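Local coordinates for protein type IV pilus biogenesis factor PilY1 (Pseudomonas aeruginosa, PDB 3HX6) that primes type IV pilus assembly and seems to regulate pilus retraction and twitching motility in a calcium-dependent way, and also promotes adhesion to host cells, at residues T411-S416 / S477-G482; L461-T466 / G528-S533; G489-T494 / N516-G521; T494-A499 / E547-N552. The protein carries 3 engineered substitutions. One frame throughout, in Å; residues are numbered along the deposited sequence.

Interaction 1. Residues T411-S416 / S477-G482; sequences TIRIAS and SNWTYG
R413 and W479 form the dense part of this contact. The guanidinium lies flat on the indole, with centres 3.7 Å apart and planes inclined by only 13°. R413 CZ sits over the five-membered ring as a cation-pi pair, while R413 CD rests over the face of the six-membered ring as a CH-pi contact. The arginine chain runs extended from CG to NE across the indole, and its CG comes within 3.4 Å of W479 CZ3, so the aliphatic stem packs as closely as the charged end. At the edge of the guanidinium, close to its plane, Y481 OH accepts a 2.7 Å hydrogen bond from R413 NH1 at a bent N-H...O angle of 139°. E447 bonds to both of these groups, and its charge would tend to steady the arginine.

The two strands are not neighbours. In the mixed sheet of the C-terminal domain of PilY1, which carries a beta propeller, strand 521-524 runs between them, and their axes pass 8.7 Å apart, so side chains on one face bridge the gap.

Toward T411 the fit is looser and partly open to solvent. Its OG1 reaches W479 CH2 at 3.6 Å but spends its hydrogen bond on E523, while the backbone T411 O approaches W479 CZ3 at 3.4 Å.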
loop_
_atom_site.group_PDB
_atom_site.type_symbol
_atom_site.label_atom_id
_atom_site.label_comp_id
_atom_site.label_asym_id
_atom_site.label_seq_id
_atom_site.Cartn_x
_atom_site.Cartn_y
_atom_site.Cartn_z
ATOM N N THR A 411 12.123 24.897 0.295
ATOM C CA THR A 411 12.667 25.704 1.376
ATOM C C THR A 411 12.610 24.721 2.544
ATOM O O THR A 411 11.556 24.162 2.852
ATOM C CB THR A 411 11.813 26.959 1.678
ATOM O OG1 THR A 411 10.543 26.565 2.200
ATOM C CG2 THR A 411 11.603 27.771 0.414
ATOM N N ILE A 412 13.753 24.497 3.175
ATOM C CA ILE A 412 13.831 23.543 4.262
ATOM C C ILE A 412 14.365 24.140 5.546
ATOM O O ILE A 412 14.830 25.283 5.587
ATOM C CB ILE A 412 14.722 22.347 3.858
ATOM C CG1 ILE A 412 16.126 22.823 3.476
ATOM C CG2 ILE A 412 14.126 21.643 2.644
ATOM C CD1 ILE A 412 17.017 23.196 4.633
ATOM N N ARG A 413 14.282 23.350 6.604
ATOM C CA ARG A 413 14.794 23.758 7.892
ATOM C C ARG A 413 15.578 22.592 8.460
ATOM O O ARG A 413 15.249 21.430 8.210
ATOM C CB ARG A 413 13.655 24.151 8.831
ATOM C CG ARG A 413 13.093 25.528 8.540
ATOM C CD ARG A 413 11.958 25.910 9.482
ATOM N NE ARG A 413 11.457 27.248 9.177
ATOM C CZ ARG A 413 10.385 27.790 9.743
ATOM N NH1 ARG A 413 9.696 27.104 10.646
ATOM N NH2 ARG A 413 10.008 29.018 9.413
ATOM N N ILE A 414 16.642 22.908 9.185
ATOM C CA ILE A 414 17.470 21.888 9.809
ATOM C C ILE A 414 17.373 22.076 11.309
ATOM O O ILE A 414 17.438 23.198 11.813
ATOM C CB ILE A 414 18.955 22.000 9.374
ATOM C CG1 ILE A 414 19.093 21.595 7.903
ATOM C CG2 ILE A 414 19.838 21.109 10.242
ATOM C CD1 ILE A 414 19.282 22.777 6.990
ATOM N N ALA A 415 17.199 20.970 12.017
ATOM C CA ALA A 415 17.080 21.002 13.463
ATOM C C ALA A 415 18.365 20.492 14.090
ATOM O O ALA A 415 19.140 19.786 13.447
ATOM C CB ALA A 415 15.905 20.129 13.905
ATOM N N SER A 416 18.577 20.856 15.350
ATOM C CA SER A 416 19.743 20.414 16.104
ATOM C C SER A 416 19.568 18.923 16.364
ATOM O O SER A 416 18.503 18.356 16.085
ATOM C CB SER A 416 19.821 21.160 17.438
ATOM O OG SER A 416 18.621 20.997 18.184
ATOM N N SER A 477 1.398 29.970 6.304
ATOM C CA SER A 477 2.316 29.066 5.623
ATOM C C SER A 477 2.450 27.794 6.452
ATOM O O SER A 477 2.367 27.827 7.680
ATOM C CB SER A 477 3.685 29.726 5.432
ATOM O OG SER A 477 4.306 30.007 6.671
ATOM N N ASN A 478 2.657 26.674 5.775
ATOM C CA ASN A 478 2.762 25.391 6.445
ATOM C C ASN A 478 4.115 24.725 6.342
ATOM O O ASN A 478 4.711 24.648 5.267
ATOM C CB ASN A 478 1.705 24.436 5.897
ATOM C CG ASN A 478 0.296 24.835 6.283
ATOM O OD1 ASN A 478 -0.634 24.672 5.503
ATOM N ND2 ASN A 478 0.130 25.346 7.501
ATOM N N TRP A 479 4.587 24.232 7.480
ATOM C CA TRP A 479 5.850 23.524 7.549
ATOM C C TRP A 479 5.611 22.110 8.051
ATOM O O TRP A 479 4.989 21.910 9.095
ATOM C CB TRP A 479 6.828 24.237 8.483
ATOM C CG TRP A 479 7.501 25.399 7.849
ATOM C CD1 TRP A 479 7.039 26.678 7.775
ATOM C CD2 TRP A 479 8.755 25.381 7.158
ATOM N NE1 TRP A 479 7.929 27.463 7.080
ATOM C CE2 TRP A 479 8.992 26.690 6.690
ATOM C CE3 TRP A 479 9.700 24.383 6.888
ATOM C CZ2 TRP A 479 10.141 27.032 5.967
ATOM C CZ3 TRP A 479 10.841 24.721 6.170
ATOM C CH2 TRP A 479 11.051 26.039 5.718
ATOM N N THR A 480 6.096 21.136 7.292
ATOM C CA THR A 480 5.972 19.731 7.649
ATOM C C THR A 480 7.310 19.303 8.233
ATOM O O THR A 480 8.354 19.555 7.636
ATOM C CB THR A 480 5.679 18.858 6.411
ATOM O OG1 THR A 480 4.437 19.261 5.827
ATOM C CG2 THR A 480 5.598 17.388 6.802
ATOM N N TYR A 481 7.281 18.668 9.398
ATOM C CA TYR A 481 8.508 18.220 10.048
ATOM C C TYR A 481 8.534 16.720 10.276
ATOM O O TYR A 481 7.500 16.086 10.456
ATOM C CB TYR A 481 8.690 18.899 11.414
ATOM C CG TYR A 481 8.830 20.409 11.397
ATOM C CD1 TYR A 481 7.718 21.236 11.556
ATOM C CD2 TYR A 481 10.082 21.010 11.256
ATOM C CE1 TYR A 481 7.845 22.628 11.584
ATOM C CE2 TYR A 481 10.227 22.401 11.278
ATOM C CZ TYR A 481 9.104 23.201 11.444
ATOM O OH TYR A 481 9.241 24.572 11.470
ATOM N N GLY A 482 9.740 16.170 10.277
ATOM C CA GLY A 482 9.944 14.758 10.542
ATOM C C GLY A 482 11.051 14.786 11.580
ATOM O O GLY A 482 12.205 15.073 11.245
#

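Interaction 2. Residues L461-T466 / G528-S533; sequences LLQTIT and GGLTLS
L530 and Q463 carry most of this contact, with L461 adding a smaller share. The leucine reaches toward strand 459-466 from the loop that leads into strand 531-535. Its branch point CG packs against Q463 CB at 3.5 Å. One methyl, CD1, goes further and presses on the backbone, 3.4 Å from L462 C, so the tip of L530 meets the peptide between L462 and Q463 as much as any side chain.

Q463 sends its own chain the other way, over the glycines. With CG opposite the backbone N (chi1 -179°) and the chain extended beyond it, the amide arrives beside G529, where OE1 lies 3.3 Å from G529 CA. L461 borders L530 CD1 through its backbone, L461 C being 4.1 Å away, and I454 of the outermost strand 454-456 touches the side chains of both leucines.

The contact thus joins the edge region of the large mixed sheet to the start of the small three-stranded antiparallel sheet. Its chemistry is chiefly van der Waals: a leucine methyl lies on peptide carbons and its branch carbon on the Q463 methylene, consistent with an attachment that rests largely on shape.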
loop_
_atom_site.group_PDB
_atom_site.type_symbol
_atom_site.label_atom_id
_atom_site.label_comp_id
_atom_site.label_asym_id
_atom_site.label_seq_id
_atom_site.Cartn_x
_atom_site.Cartn_y
_atom_site.Cartn_z
ATOM N N LEU A 461 5.911 12.757 12.760
ATOM C CA LEU A 461 5.610 13.651 11.657
ATOM C C LEU A 461 4.577 14.670 12.107
ATOM O O LEU A 461 3.567 14.313 12.699
ATOM C CB LEU A 461 5.072 12.830 10.488
ATOM C CG LEU A 461 6.043 11.748 10.006
ATOM C CD1 LEU A 461 5.288 10.682 9.232
ATOM C CD2 LEU A 461 7.131 12.388 9.149
ATOM N N LEU A 462 4.831 15.942 11.833
ATOM C CA LEU A 462 3.903 16.981 12.238
ATOM C C LEU A 462 3.885 18.121 11.240
ATOM O O LEU A 462 4.812 18.295 10.452
ATOM C CB LEU A 462 4.283 17.529 13.616
ATOM C CG LEU A 462 5.686 18.139 13.711
ATOM C CD1 LEU A 462 5.660 19.312 14.667
ATOM C CD2 LEU A 462 6.690 17.091 14.173
ATOM N N GLN A 463 2.813 18.897 11.281
ATOM C CA GLN A 463 2.677 20.036 10.400
ATOM C C GLN A 463 2.315 21.232 11.247
ATOM O O GLN A 463 1.385 21.183 12.050
ATOM C CB GLN A 463 1.577 19.806 9.367
ATOM C CG GLN A 463 1.417 20.962 8.395
ATOM C CD GLN A 463 0.143 20.856 7.584
ATOM O OE1 GLN A 463 -0.963 20.984 8.119
ATOM N NE2 GLN A 463 0.286 20.613 6.295
ATOM N N THR A 464 3.051 22.311 11.061
ATOM C CA THR A 464 2.795 23.521 11.808
ATOM C C THR A 464 2.187 24.577 10.889
ATOM O O THR A 464 2.261 24.474 9.660
ATOM C CB THR A 464 4.087 24.080 12.362
ATOM O OG1 THR A 464 3.795 25.157 13.252
ATOM C CG2 THR A 464 4.935 24.596 11.226
ATOM N N ILE A 465 1.591 25.598 11.489
ATOM C CA ILE A 465 1.010 26.670 10.710
ATOM C C ILE A 465 1.534 28.002 11.228
ATOM O O ILE A 465 1.667 28.216 12.437
ATOM C CB ILE A 465 -0.543 26.638 10.763
ATOM C CG1 ILE A 465 -1.110 27.683 9.795
ATOM C CG2 ILE A 465 -1.029 26.895 12.185
ATOM C CD1 ILE A 465 -2.611 27.642 9.652
ATOM N N THR A 466 1.866 28.884 10.300
ATOM C CA THR A 466 2.372 30.196 10.654
ATOM C C THR A 466 1.482 31.240 10.001
ATOM O O THR A 466 1.548 31.451 8.792
ATOM C CB THR A 466 3.818 30.393 10.158
ATOM O OG1 THR A 466 4.660 29.391 10.737
ATOM C CG2 THR A 466 4.335 31.778 10.552
ATOM N N GLY A 528 -3.605 21.612 4.422
ATOM C CA GLY A 528 -4.253 20.376 4.029
ATOM C C GLY A 528 -4.091 19.302 5.088
ATOM O O GLY A 528 -4.499 18.156 4.889
ATOM N N GLY A 529 -3.495 19.675 6.220
ATOM C CA GLY A 529 -3.281 18.730 7.301
ATOM C C GLY A 529 -2.336 17.627 6.868
ATOM O O GLY A 529 -1.861 17.627 5.734
ATOM N N LEU A 530 -2.042 16.692 7.765
ATOM C CA LEU A 530 -1.158 15.589 7.420
ATOM C C LEU A 530 -1.865 14.247 7.495
ATOM O O LEU A 530 -2.600 13.964 8.441
ATOM C CB LEU A 530 0.073 15.551 8.334
ATOM C CG LEU A 530 1.200 16.559 8.110
ATOM C CD1 LEU A 530 2.392 16.154 8.964
ATOM C CD2 LEU A 530 1.603 16.596 6.646
ATOM N N THR A 531 -1.634 13.427 6.481
ATOM C CA THR A 531 -2.214 12.098 6.417
ATOM C C THR A 531 -1.091 11.133 6.085
ATOM O O THR A 531 -0.178 11.466 5.332
ATOM C CB THR A 531 -3.296 11.998 5.325
ATOM O OG1 THR A 531 -4.391 12.863 5.651
ATOM C CG2 THR A 531 -3.812 10.573 5.222
ATOM N N LEU A 532 -1.152 9.944 6.665
ATOM C CA LEU A 532 -0.139 8.932 6.424
ATOM C C LEU A 532 -0.791 7.819 5.624
ATOM O O LEU A 532 -1.842 7.311 6.004
ATOM C CB LEU A 532 0.396 8.398 7.760
ATOM C CG LEU A 532 1.509 7.341 7.799
ATOM C CD1 LEU A 532 0.962 5.990 7.411
ATOM C CD2 LEU A 532 2.646 7.745 6.884
ATOM N N SER A 533 -0.178 7.456 4.503
ATOM C CA SER A 533 -0.711 6.393 3.662
ATOM C C SER A 533 0.426 5.584 3.057
ATOM O O SER A 533 1.594 5.797 3.378
ATOM C CB SER A 533 -1.581 6.976 2.545
ATOM O OG SER A 533 -0.809 7.765 1.656
#

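Interaction 3. Residues G489-T494 / N516-G521; sequences GRTSFT and NVAVSG
R490 packs over V517. The arginine chain leaves its backbone with CG opposite the N, then bends at chi2 and chi3 (-148° and -43°), so that the two side chains cross at about a right angle. V517 CG2 lies over one face of the guanidinium, toward its rim, and is 3.5 Å from R490 NH1. Nearer the backbone, R490 CG passes A518 O at 3.7 Å.

A second area of packing is centred on the A518 methyl, which is pointed into the turn of the loop 489-494. A518 CB touches F493 O at 3.3 Å and T494 CA at 3.7 Å, with T491 OG1 on its border. That turn is closed from within: T491 OG1 donates to F493 O over 2.6 Å, nearly along the C=O axis, and the CB of the same threonine lies over the centre of the F493 ring.

Polar links across the contact run through water. Water 1 accepts from T491 N at 3.0 Å and is also hydrogen-bonded to S520 OG at 2.9 Å, and the same hydroxyl oxygen packs against R490 CA at 3.5 Å. The charged end of R490 looks outside the pair, where NH2 donates to A415 O of strand 408-415.

S520 thus meets the loop just where its own chain joins the large sheet. Together with G521 it faces R413 of strand 408-415, two residues opposite one, the arrangement of a classic beta bulge, here at the entry to strand 521-524.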
loop_
_atom_site.group_PDB
_atom_site.type_symbol
_atom_site.label_atom_id
_atom_site.label_comp_id
_atom_site.label_asym_id
_atom_site.label_seq_id
_atom_site.Cartn_x
_atom_site.Cartn_y
_atom_site.Cartn_z
ATOM N N GLY A 489 14.909 16.158 18.086
ATOM C CA GLY A 489 15.821 16.744 17.119
ATOM C C GLY A 489 15.889 16.026 15.786
ATOM O O GLY A 489 15.020 15.220 15.441
ATOM N N ARG A 490 16.944 16.322 15.038
ATOM C CA ARG A 490 17.171 15.739 13.727
ATOM C C ARG A 490 17.412 14.239 13.814
ATOM O O ARG A 490 18.177 13.777 14.659
ATOM C CB ARG A 490 18.389 16.416 13.091
ATOM C CG ARG A 490 18.848 15.853 11.767
ATOM C CD ARG A 490 20.363 16.002 11.666
ATOM N NE ARG A 490 20.767 17.311 12.149
ATOM C CZ ARG A 490 21.954 17.598 12.664
ATOM N NH1 ARG A 490 22.889 16.668 12.767
ATOM N NH2 ARG A 490 22.188 18.823 13.104
ATOM N N THR A 491 16.762 13.484 12.936
ATOM C CA THR A 491 16.938 12.036 12.887
ATOM C C THR A 491 18.347 11.758 12.366
ATOM O O THR A 491 18.963 12.632 11.751
ATOM C CB THR A 491 15.929 11.399 11.923
ATOM O OG1 THR A 491 15.909 12.162 10.709
ATOM C CG2 THR A 491 14.518 11.385 12.532
ATOM N N SER A 492 18.859 10.552 12.609
ATOM C CA SER A 492 20.188 10.196 12.138
ATOM C C SER A 492 20.082 9.578 10.745
ATOM O O SER A 492 21.073 9.166 10.150
ATOM C CB SER A 492 20.859 9.210 13.104
ATOM O OG SER A 492 20.114 8.010 13.215
ATOM N N PHE A 493 18.862 9.523 10.228
ATOM C CA PHE A 493 18.612 8.975 8.904
ATOM C C PHE A 493 17.718 9.975 8.185
ATOM O O PHE A 493 17.027 10.766 8.831
ATOM C CB PHE A 493 17.921 7.615 9.037
ATOM C CG PHE A 493 16.683 7.647 9.889
ATOM C CD1 PHE A 493 15.452 7.985 9.338
ATOM C CD2 PHE A 493 16.754 7.361 11.248
ATOM C CE1 PHE A 493 14.308 8.035 10.127
ATOM C CE2 PHE A 493 15.619 7.409 12.048
ATOM C CZ PHE A 493 14.394 7.746 11.490
ATOM N N THR A 494 17.736 9.969 6.857
ATOM C CA THR A 494 16.899 10.909 6.130
ATOM C C THR A 494 15.458 10.409 6.184
ATOM O O THR A 494 15.184 9.223 5.988
ATOM C CB THR A 494 17.409 11.122 4.668
ATOM O OG1 THR A 494 16.396 10.767 3.720
ATOM C CG2 THR A 494 18.659 10.322 4.426
ATOM N N ASN A 516 26.658 16.420 5.935
ATOM C CA ASN A 516 25.494 15.893 5.230
ATOM C C ASN A 516 24.520 15.515 6.332
ATOM O O ASN A 516 24.775 14.609 7.129
ATOM C CB ASN A 516 25.842 14.665 4.394
ATOM C CG ASN A 516 26.651 15.017 3.167
ATOM O OD1 ASN A 516 26.415 16.048 2.534
ATOM N ND2 ASN A 516 27.603 14.158 2.817
ATOM N N VAL A 517 23.399 16.219 6.366
ATOM C CA VAL A 517 22.404 16.018 7.397
ATOM C C VAL A 517 21.005 15.765 6.846
ATOM O O VAL A 517 20.677 16.175 5.735
ATOM C CB VAL A 517 22.399 17.264 8.317
ATOM C CG1 VAL A 517 21.081 17.429 8.988
ATOM C CG2 VAL A 517 23.516 17.149 9.342
ATOM N N ALA A 518 20.188 15.073 7.634
ATOM C CA ALA A 518 18.818 14.805 7.241
ATOM C C ALA A 518 18.057 16.118 7.384
ATOM O O ALA A 518 18.334 16.904 8.291
ATOM C CB ALA A 518 18.209 13.750 8.152
ATOM N N VAL A 519 17.120 16.366 6.479
ATOM C CA VAL A 519 16.314 17.582 6.538
ATOM C C VAL A 519 15.156 17.277 7.483
ATOM O O VAL A 519 14.454 16.289 7.298
ATOM C CB VAL A 519 15.759 17.954 5.145
ATOM C CG1 VAL A 519 14.664 19.026 5.277
ATOM C CG2 VAL A 519 16.894 18.463 4.259
ATOM N N SER A 520 14.953 18.117 8.492
ATOM C CA SER A 520 13.879 17.868 9.442
ATOM C C SER A 520 12.574 18.557 9.083
ATOM O O SER A 520 11.499 18.094 9.459
ATOM C CB SER A 520 14.312 18.294 10.845
ATOM O OG SER A 520 15.388 17.493 11.291
ATOM N N GLY A 521 12.665 19.660 8.353
ATOM C CA GLY A 521 11.461 20.376 7.985
ATOM C C GLY A 521 11.481 20.924 6.573
ATOM O O GLY A 521 12.538 21.253 6.036
HETATM O O HOH W 1 14.836 14.677 10.947
#

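Interaction 4. Residues T494-A499 / E547-N552; sequences TVFDLA and ECLTVN
D497 and T550 meet where the loop 494-499 lies along the chain around strand 548-550. From D497, CB sits beside T550 CB at 3.8 Å and 3.6 Å from T550 O. The carboxylate swings opposite the backbone N (chi1 166°), and both its oxygens are held by the loop just beyond, OD1 by Q501 N and OD2 by G502 N. OD2 also accepts from water 2, and this water in turn accepts from T550 N at 2.9 Å.

The backbones beneath pair through D497 N to T550 O (3.0 Å) and N552 N to V495 O (2.8 Å). These two bonds flank F496 and V551, an antiparallel, non-hydrogen-bonded pair forming a single bridge, which briefly extends the three-stranded sheet 531-535, 539-543, 548-550. D497 is then the centre of an inverse gamma turn that takes the loop away from this partner.

Beside the bridge F496 and V551 point the same way, with V551 CG1 3.7 Å from F496 CD1. L549 CD1 approaches that same ring carbon, at 3.9 Å. Further along, N552 ND2 makes a weak hydrogen bond to T494 O, 3.3 Å long. C548, where strand 548-550 begins, is in disulfide linkage with C543.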
loop_
_atom_site.group_PDB
_atom_site.type_symbol
_atom_site.label_atom_id
_atom_site.label_comp_id
_atom_site.label_asym_id
_atom_site.label_seq_id
_atom_site.Cartn_x
_atom_site.Cartn_y
_atom_site.Cartn_z
ATOM N N THR A 494 17.736 9.969 6.857
ATOM C CA THR A 494 16.899 10.909 6.130
ATOM C C THR A 494 15.458 10.409 6.184
ATOM O O THR A 494 15.184 9.223 5.988
ATOM C CB THR A 494 17.409 11.122 4.668
ATOM O OG1 THR A 494 16.396 10.767 3.720
ATOM C CG2 THR A 494 18.659 10.322 4.426
ATOM N N VAL A 495 14.543 11.323 6.490
ATOM C CA VAL A 495 13.136 10.977 6.632
ATOM C C VAL A 495 12.303 11.174 5.378
ATOM O O VAL A 495 11.541 10.288 4.992
ATOM C CB VAL A 495 12.494 11.790 7.805
ATOM C CG1 VAL A 495 12.839 13.262 7.665
ATOM C CG2 VAL A 495 10.972 11.613 7.816
ATOM N N PHE A 496 12.459 12.325 4.738
ATOM C CA PHE A 496 11.674 12.643 3.557
ATOM C C PHE A 496 12.368 12.454 2.220
ATOM O O PHE A 496 13.557 12.727 2.076
ATOM C CB PHE A 496 11.207 14.103 3.615
ATOM C CG PHE A 496 10.422 14.451 4.844
ATOM C CD1 PHE A 496 9.126 13.987 5.012
ATOM C CD2 PHE A 496 10.980 15.259 5.829
ATOM C CE1 PHE A 496 8.390 14.323 6.142
ATOM C CE2 PHE A 496 10.254 15.603 6.967
ATOM C CZ PHE A 496 8.953 15.132 7.121
ATOM N N ASP A 497 11.615 11.979 1.240
ATOM C CA ASP A 497 12.157 11.875 -0.101
ATOM C C ASP A 497 11.795 13.232 -0.685
ATOM O O ASP A 497 10.719 13.407 -1.248
ATOM C CB ASP A 497 11.487 10.774 -0.923
ATOM C CG ASP A 497 11.803 10.897 -2.406
ATOM O OD1 ASP A 497 12.945 11.290 -2.734
ATOM O OD2 ASP A 497 10.921 10.605 -3.243
ATOM N N LEU A 498 12.686 14.200 -0.525
ATOM C CA LEU A 498 12.447 15.548 -1.025
ATOM C C LEU A 498 12.788 15.686 -2.500
ATOM O O LEU A 498 12.417 16.667 -3.141
ATOM C CB LEU A 498 13.286 16.547 -0.229
ATOM C CG LEU A 498 13.048 16.576 1.281
ATOM C CD1 LEU A 498 14.058 17.503 1.939
ATOM C CD2 LEU A 498 11.623 17.046 1.558
ATOM N N ALA A 499 13.494 14.693 -3.029
ATOM C CA ALA A 499 13.936 14.712 -4.416
ATOM C C ALA A 499 12.995 14.047 -5.414
ATOM O O ALA A 499 13.360 13.859 -6.572
ATOM C CB ALA A 499 15.311 14.074 -4.504
ATOM N N GLU A 547 1.290 17.909 -2.436
ATOM C CA GLU A 547 2.441 17.016 -2.393
ATOM C C GLU A 547 2.363 15.929 -1.330
ATOM O O GLU A 547 1.898 16.150 -0.214
ATOM C CB GLU A 547 3.730 17.816 -2.163
ATOM C CG GLU A 547 4.420 18.350 -3.423
ATOM C CD GLU A 547 5.339 17.326 -4.085
ATOM O OE1 GLU A 547 6.308 16.878 -3.431
ATOM O OE2 GLU A 547 5.096 16.975 -5.261
ATOM N N CYS A 548 2.821 14.745 -1.709
ATOM C CA CYS A 548 2.896 13.612 -0.810
ATOM C C CYS A 548 4.386 13.337 -0.801
ATOM O O CYS A 548 5.043 13.461 -1.835
ATOM C CB CYS A 548 2.182 12.390 -1.377
ATOM S SG CYS A 548 0.362 12.338 -1.289
ATOM N N LEU A 549 4.932 12.977 0.351
ATOM C CA LEU A 549 6.355 12.696 0.425
ATOM C C LEU A 549 6.595 11.293 0.956
ATOM O O LEU A 549 6.111 10.936 2.029
ATOM C CB LEU A 549 7.048 13.715 1.331
ATOM C CG LEU A 549 6.887 15.196 0.972
ATOM C CD1 LEU A 549 7.529 16.044 2.057
ATOM C CD2 LEU A 549 7.526 15.492 -0.374
ATOM N N THR A 550 7.324 10.490 0.188
ATOM C CA THR A 550 7.643 9.146 0.627
ATOM C C THR A 550 8.461 9.350 1.898
ATOM O O THR A 550 9.329 10.221 1.948
ATOM C CB THR A 550 8.504 8.395 -0.419
ATOM O OG1 THR A 550 7.811 8.356 -1.674
ATOM C CG2 THR A 550 8.779 6.967 0.044
ATOM N N VAL A 551 8.178 8.568 2.931
ATOM C CA VAL A 551 8.907 8.717 4.180
ATOM C C VAL A 551 9.592 7.446 4.653
ATOM O O VAL A 551 9.183 6.333 4.322
ATOM C CB VAL A 551 7.983 9.220 5.306
ATOM C CG1 VAL A 551 7.539 10.641 5.014
ATOM C CG2 VAL A 551 6.775 8.308 5.430
ATOM N N ASN A 552 10.649 7.633 5.428
ATOM C CA ASN A 552 11.405 6.526 5.982
ATOM C C ASN A 552 11.279 6.583 7.501
ATOM O O ASN A 552 11.882 7.428 8.151
ATOM C CB ASN A 552 12.870 6.626 5.552
ATOM C CG ASN A 552 13.747 5.599 6.232
ATOM O OD1 ASN A 552 13.308 4.486 6.524
ATOM N ND2 ASN A 552 15.006 5.962 6.472
HETATM O O HOH W 2 8.158 11.017 -2.529
#

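How the interactions relate
All four contacts belong to the C-terminal domain of the protein and lie away from the calcium site. Interactions 1 and 2 have centres 11 Å apart and share the mixed sheet, in which neighbouring strands 459-466 and 477-483 are joined by the backbone hydrogen bond Y481 N to L462 O. The centre of interaction 3 lies about 10 Å from that of interaction 1, with backbone hydrogen bonds G482 N to S520 O and R490 N to S416 O between them. Interaction 3 shares T494 with interaction 4, whose F496 ring packs against the other three. Along the chain, interaction 1 closes before 3 and 4 open, 3 is nested within 2, and 4 crosses both, interlocking late segments.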